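Local coordinates for protein ribosome-associated factor Y (Coxiella burnetii, PDB 3TQM) that probably binds ribosomes as a short hibernation-promoting factor, associating with 100S dimers of 70S particles and so helping to regulate translation, at residues R17-K22 with K72-L77; D51-V54 with S59-N62; D32-I37 with T83-Y88; K22-I27 with I37-H42. All coordinates share one frame; numbering follows the deposited sequence.

Interaction 1 (R17-K22 with K72-L77)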
loop_
_atom_site.group_PDB
_atom_site.type_symbol
_atom_site.label_atom_id
_atom_site.label_comp_id
_atom_site.label_asym_id
_atom_site.label_seq_id
_atom_site.Cartn_x
_atom_site.Cartn_y
_atom_site.Cartn_z
ATOM N N ARG A 17 -5.506 -10.328 1.440
ATOM C CA ARG A 17 -4.378 -10.409 0.531
ATOM C C ARG A 17 -4.826 -10.181 -0.905
ATOM O O ARG A 17 -4.177 -9.458 -1.662
ATOM C CB ARG A 17 -3.700 -11.769 0.653
ATOM C CG ARG A 17 -2.445 -11.881 -0.181
ATOM C CD ARG A 17 -1.652 -13.111 0.186
ATOM N NE ARG A 17 -0.325 -13.054 -0.408
ATOM C CZ ARG A 17 0.719 -12.464 0.165
ATOM N NH1 ARG A 17 0.590 -11.887 1.351
ATOM N NH2 ARG A 17 1.896 -12.451 -0.447
ATOM N N GLU A 18 -5.937 -10.807 -1.276
ATOM C CA GLU A 18 -6.489 -10.654 -2.614
ATOM C C GLU A 18 -6.983 -9.231 -2.830
ATOM O O GLU A 18 -6.699 -8.614 -3.857
ATOM C CB GLU A 18 -7.628 -11.644 -2.850
ATOM C CG GLU A 18 -8.325 -11.465 -4.187
ATOM C CD GLU A 18 -9.423 -12.483 -4.413
ATOM O OE1 GLU A 18 -10.065 -12.898 -3.424
ATOM O OE2 GLU A 18 -9.640 -12.873 -5.579
ATOM N N LEU A 19 -7.722 -8.718 -1.851
ATOM C CA LEU A 19 -8.248 -7.359 -1.908
ATOM C C LEU A 19 -7.141 -6.333 -2.142
ATOM O O LEU A 19 -7.275 -5.436 -2.975
ATOM C CB LEU A 19 -8.997 -7.030 -0.616
ATOM C CG LEU A 19 -9.711 -5.677 -0.512
ATOM C CD1 LEU A 19 -8.769 -4.553 -0.080
ATOM C CD2 LEU A 19 -10.415 -5.331 -1.818
ATOM N N THR A 20 -6.043 -6.467 -1.404
ATOM C CA THR A 20 -4.942 -5.519 -1.511
ATOM C C THR A 20 -4.259 -5.637 -2.866
ATOM O O THR A 20 -3.854 -4.638 -3.456
ATOM C CB THR A 20 -3.905 -5.726 -0.392
ATOM O OG1 THR A 20 -4.544 -5.584 0.884
ATOM C CG2 THR A 20 -2.793 -4.700 -0.511
ATOM N N GLU A 21 -4.132 -6.867 -3.352
ATOM C CA GLU A 21 -3.533 -7.121 -4.657
ATOM C C GLU A 21 -4.283 -6.408 -5.777
ATOM O O GLU A 21 -3.684 -5.675 -6.562
ATOM C CB GLU A 21 -3.487 -8.620 -4.950
ATOM C CG GLU A 21 -2.282 -9.336 -4.372
ATOM C CD GLU A 21 -2.274 -10.815 -4.707
ATOM O OE1 GLU A 21 -3.166 -11.261 -5.461
ATOM O OE2 GLU A 21 -1.377 -11.530 -4.216
ATOM N N LYS A 22 -5.593 -6.623 -5.845
ATOM C CA LYS A 22 -6.389 -6.092 -6.944
ATOM C C LYS A 22 -6.468 -4.568 -6.922
ATOM O O LYS A 22 -6.584 -3.933 -7.970
ATOM C CB LYS A 22 -7.795 -6.698 -6.951
ATOM C CG LYS A 22 -8.751 -6.077 -5.959
ATOM C CD LYS A 22 -10.182 -6.472 -6.276
ATOM C CE LYS A 22 -11.167 -5.728 -5.390
ATOM N NZ LYS A 22 -12.580 -5.991 -5.779
ATOM N N LYS A 72 -10.588 -1.162 5.451
ATOM C CA LYS A 72 -10.784 0.268 5.268
ATOM C C LYS A 72 -9.439 0.990 5.197
ATOM O O LYS A 72 -9.280 1.954 4.448
ATOM C CB LYS A 72 -11.625 0.841 6.408
ATOM C CG LYS A 72 -12.138 2.246 6.146
ATOM C CD LYS A 72 -12.865 2.810 7.356
ATOM C CE LYS A 72 -13.573 4.110 7.011
ATOM N NZ LYS A 72 -12.650 5.089 6.373
ATOM N N THR A 73 -8.471 0.511 5.975
ATOM C CA THR A 73 -7.137 1.102 5.995
ATOM C C THR A 73 -6.452 0.975 4.640
ATOM O O THR A 73 -5.850 1.928 4.147
ATOM C CB THR A 73 -6.242 0.451 7.067
ATOM O OG1 THR A 73 -6.873 0.555 8.348
ATOM C CG2 THR A 73 -4.888 1.142 7.110
ATOM N N VAL A 74 -6.538 -0.212 4.046
ATOM C CA VAL A 74 -5.968 -0.450 2.724
ATOM C C VAL A 74 -6.500 0.579 1.741
ATOM O O VAL A 74 -5.739 1.204 1.001
ATOM C CB VAL A 74 -6.302 -1.858 2.206
ATOM C CG1 VAL A 74 -5.999 -1.963 0.719
ATOM C CG2 VAL A 74 -5.529 -2.911 2.993
ATOM N N ASP A 75 -7.815 0.756 1.750
ATOM C CA ASP A 75 -8.475 1.714 0.875
ATOM C C ASP A 75 -7.884 3.107 1.059
ATOM O O ASP A 75 -7.624 3.812 0.085
ATOM C CB ASP A 75 -9.977 1.739 1.160
ATOM C CG ASP A 75 -10.790 2.169 -0.043
ATOM O OD1 ASP A 75 -11.337 1.286 -0.736
ATOM O OD2 ASP A 75 -10.879 3.387 -0.302
ATOM N N LEU A 76 -7.670 3.497 2.312
ATOM C CA LEU A 76 -7.096 4.803 2.624
ATOM C C LEU A 76 -5.670 4.940 2.096
ATOM O O LEU A 76 -5.299 5.978 1.547
ATOM C CB LEU A 76 -7.125 5.055 4.134
ATOM C CG LEU A 76 -8.379 5.710 4.726
ATOM C CD1 LEU A 76 -9.647 5.037 4.228
ATOM C CD2 LEU A 76 -8.319 5.699 6.247
ATOM N N LEU A 77 -4.877 3.888 2.266
ATOM C CA LEU A 77 -3.482 3.902 1.839
ATOM C C LEU A 77 -3.364 4.064 0.327
ATOM O O LEU A 77 -2.409 4.666 -0.166
ATOM C CB LEU A 77 -2.766 2.628 2.288
ATOM C CG LEU A 77 -1.273 2.548 1.960
ATOM C CD1 LEU A 77 -0.525 3.729 2.560
ATOM C CD2 LEU A 77 -0.683 1.236 2.447
#
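Val74 carries CG1 anti to its backbone N (chi1 166°), and Leu19 sends its CG out in the same sense (chi1 -176°), which brings the branched ends of the two residues into the gap between helices 14-24 and 70-89. There Leu19 CD1 lies 3.9 Å from Val74 CG1, the two side chains running past each other in opposite directions, so that they meet alongside. Thr20 meets the same valine from a second direction. Its OG1 stands 3.5 Å from Val74 CG2 and 3.9 Å from Val74 CG1, so both valine methyls pack against this oxygen. The hydroxyl remains satisfied in this apolar setting because it is hydrogen-bonded to the carbonyl oxygen of Leu16 in its own helix. The backbones approach closely here, with Thr20 CA 6.7 Å from Val74 CA. A salt bridge from Asp75 to Lys23 also joins the two helices. Beneath this junction lies the sheet: Thr20 rests on Met5 of strand 2-8 and on Ile39 and Phe41 of strand 36-44, while Val74 also packs on Phe41.

Interaction 2 (D51-V54 with S59-N62)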
loop_
_atom_site.group_PDB
_atom_site.type_symbol
_atom_site.label_atom_id
_atom_site.label_comp_id
_atom_site.label_asym_id
_atom_site.label_seq_id
_atom_site.Cartn_x
_atom_site.Cartn_y
_atom_site.Cartn_z
ATOM N N ASP A 51 1.176 -0.004 6.056
ATOM C CA ASP A 51 2.292 0.803 5.579
ATOM C C ASP A 51 2.802 0.261 4.244
ATOM O O ASP A 51 2.765 -0.948 4.001
ATOM C CB ASP A 51 3.411 0.809 6.625
ATOM C CG ASP A 51 4.497 1.826 6.322
ATOM O OD1 ASP A 51 4.322 2.638 5.387
ATOM O OD2 ASP A 51 5.527 1.820 7.031
ATOM N N ALA A 52 3.270 1.155 3.376
ATOM C CA ALA A 52 3.698 0.764 2.037
ATOM C C ALA A 52 4.982 1.456 1.586
ATOM O O ALA A 52 5.160 2.659 1.786
ATOM C CB ALA A 52 2.580 1.017 1.036
ATOM N N ASN A 53 5.871 0.682 0.974
ATOM C CA ASN A 53 7.099 1.213 0.389
ATOM C C ASN A 53 7.135 0.906 -1.107
ATOM O O ASN A 53 7.240 -0.251 -1.511
ATOM C CB ASN A 53 8.326 0.624 1.097
ATOM C CG ASN A 53 9.636 1.015 0.433
ATOM O OD1 ASN A 53 10.156 0.285 -0.408
ATOM N ND2 ASN A 53 10.179 2.165 0.818
ATOM N N VAL A 54 7.035 1.947 -1.928
ATOM C CA VAL A 54 6.953 1.782 -3.377
ATOM C C VAL A 54 8.186 2.317 -4.101
ATOM O O VAL A 54 8.614 3.449 -3.875
ATOM C CB VAL A 54 5.702 2.475 -3.947
ATOM C CG1 VAL A 54 5.742 2.480 -5.468
ATOM C CG2 VAL A 54 4.444 1.788 -3.434
ATOM N N SER A 59 13.333 7.242 -7.480
ATOM C CA SER A 59 12.748 7.685 -6.217
ATOM C C SER A 59 11.994 6.587 -5.479
ATOM O O SER A 59 11.827 5.481 -5.988
ATOM C CB SER A 59 11.832 8.895 -6.442
ATOM O OG SER A 59 10.833 8.606 -7.409
ATOM N N THR A 60 11.543 6.909 -4.271
ATOM C CA THR A 60 10.837 5.950 -3.435
ATOM C C THR A 60 9.689 6.630 -2.699
ATOM O O THR A 60 9.853 7.716 -2.141
ATOM C CB THR A 60 11.781 5.302 -2.408
ATOM O OG1 THR A 60 12.869 4.670 -3.090
ATOM C CG2 THR A 60 11.043 4.266 -1.578
ATOM N N ILE A 61 8.525 5.989 -2.701
ATOM C CA ILE A 61 7.361 6.511 -1.993
ATOM C C ILE A 61 7.073 5.696 -0.736
ATOM O O ILE A 61 6.927 4.476 -0.799
ATOM C CB ILE A 61 6.107 6.515 -2.893
ATOM C CG1 ILE A 61 6.266 7.522 -4.038
ATOM C CG2 ILE A 61 4.862 6.830 -2.081
ATOM C CD1 ILE A 61 5.054 7.615 -4.954
ATOM N N ASN A 62 7.003 6.376 0.405
ATOM C CA ASN A 62 6.577 5.744 1.652
ATOM C C ASN A 62 5.278 6.367 2.147
ATOM O O ASN A 62 5.200 7.582 2.337
ATOM C CB ASN A 62 7.652 5.868 2.733
ATOM C CG ASN A 62 8.922 5.121 2.384
ATOM O OD1 ASN A 62 8.990 3.900 2.505
ATOM N ND2 ASN A 62 9.941 5.854 1.954
#
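Asn53 and Asn62 form an antiparallel non-hydrogen-bonded pair and Val54 and Ile61 the hydrogen-bonded pair next to it, in strands whose axes pass 4.7 Å apart at 171°. Val54 N donates to Ile61 O and Ile61 N to Val54 O, each over 2.8 Å. The two asparagines point the same way, side by side, and are joined by their side chains: Asn53 ND2 gives a nearly straight bond to Asn62 OD1 at 2.7 Å. The acceptor lies in the amide plane of Asn53, yet the donor is tilted from the carbonyl plane of Asn62, and the two amides are turned 38° against each other. Asn53 ND2 reaches this position because CG is anti to the backbone N (chi1 174°), and it also touches Thr60 CG2 at 3.3 Å. On the other face, CB of Val54 lies 4.2 Å from CB of Ile61. That face is buried: Ile61 packs on Leu81 and Gln84 of helix 70-89, and Val54 on Ile37 of strand 36-44. The arrangement is an antiparallel beta hairpin, strands 47-56 and 59-65, at the edge of the four-stranded sheet.

Interaction 3 (D32-I37 with T83-Y88)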
loop_
_atom_site.group_PDB
_atom_site.type_symbol
_atom_site.label_atom_id
_atom_site.label_comp_id
_atom_site.label_asym_id
_atom_site.label_seq_id
_atom_site.Cartn_x
_atom_site.Cartn_y
_atom_site.Cartn_z
ATOM N N ASP A 32 2.826 1.437 -14.023
ATOM C CA ASP A 32 3.714 0.552 -14.765
ATOM C C ASP A 32 5.185 0.936 -14.631
ATOM O O ASP A 32 6.065 0.255 -15.159
ATOM C CB ASP A 32 3.298 0.470 -16.235
ATOM C CG ASP A 32 2.060 -0.380 -16.436
ATOM O OD1 ASP A 32 2.203 -1.616 -16.550
ATOM O OD2 ASP A 32 0.944 0.181 -16.470
ATOM N N GLU A 33 5.446 2.022 -13.913
ATOM C CA GLU A 33 6.814 2.444 -13.652
ATOM C C GLU A 33 7.282 1.927 -12.300
ATOM O O GLU A 33 8.454 2.054 -11.944
ATOM C CB GLU A 33 6.925 3.963 -13.716
ATOM C CG GLU A 33 6.484 4.531 -15.050
ATOM C CD GLU A 33 6.674 6.026 -15.133
ATOM O OE1 GLU A 33 7.553 6.557 -14.420
ATOM O OE2 GLU A 33 5.942 6.672 -15.910
ATOM N N ILE A 34 6.353 1.337 -11.554
ATOM C CA ILE A 34 6.658 0.750 -10.257
ATOM C C ILE A 34 7.327 -0.612 -10.411
ATOM O O ILE A 34 6.837 -1.476 -11.139
ATOM C CB ILE A 34 5.383 0.562 -9.426
ATOM C CG1 ILE A 34 4.718 1.910 -9.156
ATOM C CG2 ILE A 34 5.698 -0.149 -8.125
ATOM C CD1 ILE A 34 3.408 1.799 -8.399
ATOM N N SER A 35 8.444 -0.802 -9.717
ATOM C CA SER A 35 9.167 -2.065 -9.766
ATOM C C SER A 35 8.833 -2.942 -8.563
ATOM O O SER A 35 8.473 -4.109 -8.721
ATOM C CB SER A 35 10.672 -1.816 -9.825
ATOM O OG SER A 35 11.127 -1.147 -8.668
ATOM N N ASN A 36 8.957 -2.376 -7.366
ATOM C CA ASN A 36 8.699 -3.112 -6.130
ATOM C C ASN A 36 7.738 -2.408 -5.177
ATOM O O ASN A 36 7.849 -1.206 -4.931
ATOM C CB ASN A 36 10.004 -3.392 -5.384
ATOM C CG ASN A 36 10.894 -4.375 -6.110
ATOM O OD1 ASN A 36 10.650 -5.582 -6.091
ATOM N ND2 ASN A 36 11.948 -3.865 -6.741
ATOM N N ILE A 37 6.806 -3.176 -4.628
ATOM C CA ILE A 37 5.934 -2.682 -3.577
ATOM C C ILE A 37 6.022 -3.617 -2.385
ATOM O O ILE A 37 5.714 -4.803 -2.498
ATOM C CB ILE A 37 4.472 -2.630 -4.025
ATOM C CG1 ILE A 37 4.318 -1.723 -5.245
ATOM C CG2 ILE A 37 3.589 -2.152 -2.882
ATOM C CD1 ILE A 37 2.880 -1.379 -5.554
ATOM N N THR A 83 -2.033 9.952 -4.543
ATOM C CA THR A 83 -1.587 11.320 -4.331
ATOM C C THR A 83 -0.085 11.428 -4.573
ATOM O O THR A 83 0.371 12.285 -5.328
ATOM C CB THR A 83 -1.900 11.806 -2.900
ATOM O OG1 THR A 83 -3.317 11.807 -2.689
ATOM C CG2 THR A 83 -1.362 13.214 -2.686
ATOM N N GLN A 84 0.680 10.549 -3.934
ATOM C CA GLN A 84 2.137 10.585 -4.028
ATOM C C GLN A 84 2.635 10.258 -5.436
ATOM O O GLN A 84 3.657 10.787 -5.881
ATOM C CB GLN A 84 2.771 9.642 -3.003
ATOM C CG GLN A 84 2.612 10.111 -1.566
ATOM C CD GLN A 84 3.089 11.538 -1.369
ATOM O OE1 GLN A 84 2.383 12.366 -0.795
ATOM N NE2 GLN A 84 4.295 11.832 -1.847
ATOM N N LEU A 85 1.908 9.387 -6.129
ATOM C CA LEU A 85 2.225 9.055 -7.510
ATOM C C LEU A 85 1.939 10.235 -8.437
ATOM O O LEU A 85 2.660 10.460 -9.406
ATOM C CB LEU A 85 1.447 7.817 -7.961
ATOM C CG LEU A 85 1.992 6.467 -7.486
ATOM C CD1 LEU A 85 0.941 5.376 -7.617
ATOM C CD2 LEU A 85 3.254 6.096 -8.253
ATOM N N SER A 86 0.890 10.993 -8.136
ATOM C CA SER A 86 0.560 12.164 -8.940
ATOM C C SER A 86 1.603 13.266 -8.791
ATOM O O SER A 86 1.872 14.001 -9.739
ATOM C CB SER A 86 -0.837 12.691 -8.608
ATOM O OG SER A 86 -1.839 11.853 -9.160
ATOM N N LYS A 87 2.184 13.386 -7.601
ATOM C CA LYS A 87 3.278 14.330 -7.386
ATOM C C LYS A 87 4.518 13.862 -8.147
ATOM O O LYS A 87 5.198 14.658 -8.797
ATOM C CB LYS A 87 3.597 14.474 -5.897
ATOM C CG LYS A 87 2.532 15.208 -5.100
ATOM C CD LYS A 87 2.942 15.369 -3.643
ATOM C CE LYS A 87 1.912 16.182 -2.870
ATOM N NZ LYS A 87 2.262 16.302 -1.424
ATOM N N TYR A 88 4.802 12.569 -8.054
ATOM C CA TYR A 88 5.892 11.963 -8.799
ATOM C C TYR A 88 5.774 12.303 -10.280
ATOM O O TYR A 88 6.727 12.775 -10.901
ATOM C CB TYR A 88 5.877 10.445 -8.601
ATOM C CG TYR A 88 6.683 9.677 -9.620
ATOM C CD1 TYR A 88 8.049 9.491 -9.454
ATOM C CD2 TYR A 88 6.076 9.130 -10.742
ATOM C CE1 TYR A 88 8.788 8.787 -10.382
ATOM C CE2 TYR A 88 6.808 8.424 -11.676
ATOM C CZ TYR A 88 8.164 8.256 -11.490
ATOM O OH TYR A 88 8.901 7.555 -12.415
#
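Glu33, at the end of a short 3-10 segment, makes the polar part of the contact with Tyr88. Its CG lies beside the backbone N (chi1 -58°) and the chain runs extended beyond it, which carries the carboxylate across to the far end of the tyrosine. Tyr88 OH donates a hydrogen bond to Glu33 OE1 over 2.6 Å, approaching the oxygen almost in line with its C-O bond. OE1 lies at the ring edge, close to the ring plane and 3.4 Å from Tyr88 CE2, whereas the carboxylate itself is turned 68° from the ring. Ile34 comes next and is buried; the end of its side chain reaches the same helix. The tip of its longer branch, CD1, approaches Leu85 CD2 at 4.3 Å, an apolar contact one helical turn before Tyr88. Ile34 is further covered by Val54 and Leu56 of strand 47-56, and Leu85 by Ile27 and Ile61. By Asn36 and Ile37 the chain has entered strand 36-44. The connection leading into this strand is thereby held against helix 70-89, within a beta-alpha-beta-beta-beta-alpha fold whose two helices pack on one face of a four-stranded sheet, as in the HPF/YfiA family.

Interaction 4 (K22-I27 with I37-H42)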
loop_
_atom_site.group_PDB
_atom_site.type_symbol
_atom_site.label_atom_id
_atom_site.label_comp_id
_atom_site.label_asym_id
_atom_site.label_seq_id
_atom_site.Cartn_x
_atom_site.Cartn_y
_atom_site.Cartn_z
ATOM N N LYS A 22 -5.593 -6.623 -5.845
ATOM C CA LYS A 22 -6.389 -6.092 -6.944
ATOM C C LYS A 22 -6.468 -4.568 -6.922
ATOM O O LYS A 22 -6.584 -3.933 -7.970
ATOM C CB LYS A 22 -7.795 -6.698 -6.951
ATOM C CG LYS A 22 -8.751 -6.077 -5.959
ATOM C CD LYS A 22 -10.182 -6.472 -6.276
ATOM C CE LYS A 22 -11.167 -5.728 -5.390
ATOM N NZ LYS A 22 -12.580 -5.991 -5.779
ATOM N N LYS A 23 -6.398 -3.981 -5.732
ATOM C CA LYS A 23 -6.420 -2.526 -5.612
ATOM C C LYS A 23 -5.101 -1.901 -6.061
ATOM O O LYS A 23 -5.086 -0.814 -6.635
ATOM C CB LYS A 23 -6.759 -2.094 -4.187
ATOM C CG LYS A 23 -8.244 -1.963 -3.929
ATOM C CD LYS A 23 -8.507 -1.394 -2.547
ATOM C CE LYS A 23 -9.995 -1.240 -2.291
ATOM N NZ LYS A 23 -10.290 -1.212 -0.829
ATOM N N LEU A 24 -3.998 -2.587 -5.791
ATOM C CA LEU A 24 -2.690 -2.113 -6.217
ATOM C C LEU A 24 -2.570 -2.187 -7.729
ATOM O O LEU A 24 -1.925 -1.349 -8.354
ATOM C CB LEU A 24 -1.580 -2.931 -5.560
ATOM C CG LEU A 24 -1.247 -2.583 -4.113
ATOM C CD1 LEU A 24 -0.284 -3.602 -3.543
ATOM C CD2 LEU A 24 -0.662 -1.185 -4.033
ATOM N N HIS A 25 -3.198 -3.201 -8.313
ATOM C CA HIS A 25 -3.177 -3.376 -9.761
ATOM C C HIS A 25 -4.070 -2.356 -10.462
ATOM O O HIS A 25 -4.105 -2.290 -11.691
ATOM C CB HIS A 25 -3.596 -4.800 -10.134
ATOM C CG HIS A 25 -2.599 -5.844 -9.738
ATOM N ND1 HIS A 25 -1.243 -5.685 -9.922
ATOM C CD2 HIS A 25 -2.760 -7.061 -9.163
ATOM C CE1 HIS A 25 -0.611 -6.758 -9.482
ATOM N NE2 HIS A 25 -1.508 -7.608 -9.016
ATOM N N ARG A 26 -4.784 -1.560 -9.670
ATOM C CA ARG A 26 -5.671 -0.528 -10.197
ATOM C C ARG A 26 -5.089 0.865 -10.002
ATOM O O ARG A 26 -5.606 1.843 -10.542
ATOM C CB ARG A 26 -7.033 -0.588 -9.503
ATOM C CG ARG A 26 -7.917 -1.750 -9.910
ATOM C CD ARG A 26 -9.218 -1.707 -9.126
ATOM N NE ARG A 26 -10.130 -2.781 -9.501
ATOM C CZ ARG A 26 -11.052 -3.287 -8.689
ATOM N NH1 ARG A 26 -11.174 -2.823 -7.450
ATOM N NH2 ARG A 26 -11.845 -4.264 -9.108
ATOM N N ILE A 27 -4.016 0.955 -9.224
ATOM C CA ILE A 27 -3.470 2.250 -8.829
ATOM C C ILE A 27 -2.857 3.028 -9.995
ATOM O O ILE A 27 -2.297 2.449 -10.926
ATOM C CB ILE A 27 -2.434 2.107 -7.700
ATOM C CG1 ILE A 27 -2.233 3.447 -6.993
ATOM C CG2 ILE A 27 -1.117 1.581 -8.239
ATOM C CD1 ILE A 27 -1.304 3.363 -5.816
ATOM N N ILE A 37 6.806 -3.176 -4.628
ATOM C CA ILE A 37 5.934 -2.682 -3.577
ATOM C C ILE A 37 6.022 -3.617 -2.385
ATOM O O ILE A 37 5.714 -4.803 -2.498
ATOM C CB ILE A 37 4.472 -2.630 -4.025
ATOM C CG1 ILE A 37 4.318 -1.723 -5.245
ATOM C CG2 ILE A 37 3.589 -2.152 -2.882
ATOM C CD1 ILE A 37 2.880 -1.379 -5.554
ATOM N N HIS A 38 6.449 -3.090 -1.243
ATOM C CA HIS A 38 6.466 -3.879 -0.022
ATOM C C HIS A 38 5.452 -3.319 0.969
ATOM O O HIS A 38 5.565 -2.176 1.412
ATOM C CB HIS A 38 7.865 -3.925 0.594
ATOM C CG HIS A 38 8.018 -4.971 1.655
ATOM N ND1 HIS A 38 9.247 -5.375 2.132
ATOM C CD2 HIS A 38 7.096 -5.697 2.333
ATOM C CE1 HIS A 38 9.077 -6.302 3.056
ATOM N NE2 HIS A 38 7.781 -6.517 3.198
ATOM N N ILE A 39 4.453 -4.135 1.296
ATOM C CA ILE A 39 3.380 -3.737 2.196
ATOM C C ILE A 39 3.530 -4.408 3.556
ATOM O O ILE A 39 3.858 -5.590 3.647
ATOM C CB ILE A 39 2.002 -4.099 1.614
ATOM C CG1 ILE A 39 1.786 -3.375 0.291
ATOM C CG2 ILE A 39 0.890 -3.738 2.586
ATOM C CD1 ILE A 39 0.455 -3.672 -0.329
ATOM N N ILE A 40 3.285 -3.641 4.611
ATOM C CA ILE A 40 3.386 -4.158 5.966
ATOM C C ILE A 40 2.122 -3.877 6.771
ATOM O O ILE A 40 1.781 -2.722 7.036
ATOM C CB ILE A 40 4.611 -3.585 6.695
ATOM C CG1 ILE A 40 5.890 -3.948 5.937
ATOM C CG2 ILE A 40 4.670 -4.098 8.124
ATOM C CD1 ILE A 40 7.154 -3.569 6.660
ATOM N N PHE A 41 1.425 -4.947 7.144
ATOM C CA PHE A 41 0.234 -4.841 7.978
ATOM C C PHE A 41 0.625 -4.947 9.450
ATOM O O PHE A 41 1.529 -5.698 9.812
ATOM C CB PHE A 41 -0.757 -5.950 7.641
ATOM C CG PHE A 41 -1.252 -5.918 6.221
ATOM C CD1 PHE A 41 -0.520 -6.506 5.203
ATOM C CD2 PHE A 41 -2.454 -5.308 5.906
ATOM C CE1 PHE A 41 -0.973 -6.478 3.899
ATOM C CE2 PHE A 41 -2.912 -5.276 4.605
ATOM C CZ PHE A 41 -2.172 -5.862 3.598
ATOM N N HIS A 42 -0.032 -4.164 10.295
ATOM C CA HIS A 42 0.178 -4.293 11.725
ATOM C C HIS A 42 -0.908 -3.583 12.510
ATOM O O HIS A 42 -1.543 -2.652 12.022
ATOM C CB HIS A 42 1.574 -3.809 12.140
ATOM C CG HIS A 42 1.948 -2.471 11.584
ATOM N ND1 HIS A 42 2.200 -2.263 10.244
ATOM C CD2 HIS A 42 2.140 -1.277 12.192
ATOM C CE1 HIS A 42 2.517 -0.996 10.050
ATOM N NE2 HIS A 42 2.489 -0.376 11.217
#
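Leu24 gives up the most surface in this contact, 65 Å², and it does so by dividing its two methyls between Ile37 and Ile39. Its CG stands beside the backbone N, and chi1 of -79° and chi2 of 172° carry the two methyls from the last part of helix 14-24 toward the strand. CD2 of Leu24 meets CD1 of Ile37 tip to tip at 3.9 Å. The other methyl, Leu24 CD1, faces Ile39 CD1, again end to end, at 3.3 Å, a very short separation whose exact value is doubtful, and has the CG2 methyl of Ile37 4.2 Å away. Ile37, with 37 Å² buried, therefore offers both of its branches to the leucine, whereas Ile39, with 26 Å², reaches it through the end of its long branch alone. The isoleucines are two residues apart, so both side chains rise from the same face of strand 36-44, and each meets one methyl of the leucine fork. All three residues are buried, and the contact across these segments is wholly apolar. A type I turn runs from Leu24 to Ile27, with Ile27 N bonded to Leu24 O at 3.2 Å. Here the helix of a beta-alpha-beta unit packs on its second strand: Leu24 also touches Ile3 of strand 2-8 and Met78 of helix 70-89, while Ile37 and Ile39 lean on Val54 and Val50 of strand 47-56.

Overall arrangement
After strand 2-8, helix 14-24 opens two loops. The shorter is closed by interaction 4, when the chain returns as strand 36-44; it is nested within the longer one, which interaction 1 closes on helix 70-89. Interaction 3 opens before strand 36-44 and closes later on that same helix, so it crosses both interaction 1 and interaction 4, sharing Ile37 with the latter. Interaction 2, the hairpin, is nested inside the loops of interactions 1 and 3 and follows interaction 4 in series. Between them the contacts bind the two helices to each other and to one face of the four-stranded sheet, with interactions 1 and 3 at separate places along helix 70-89.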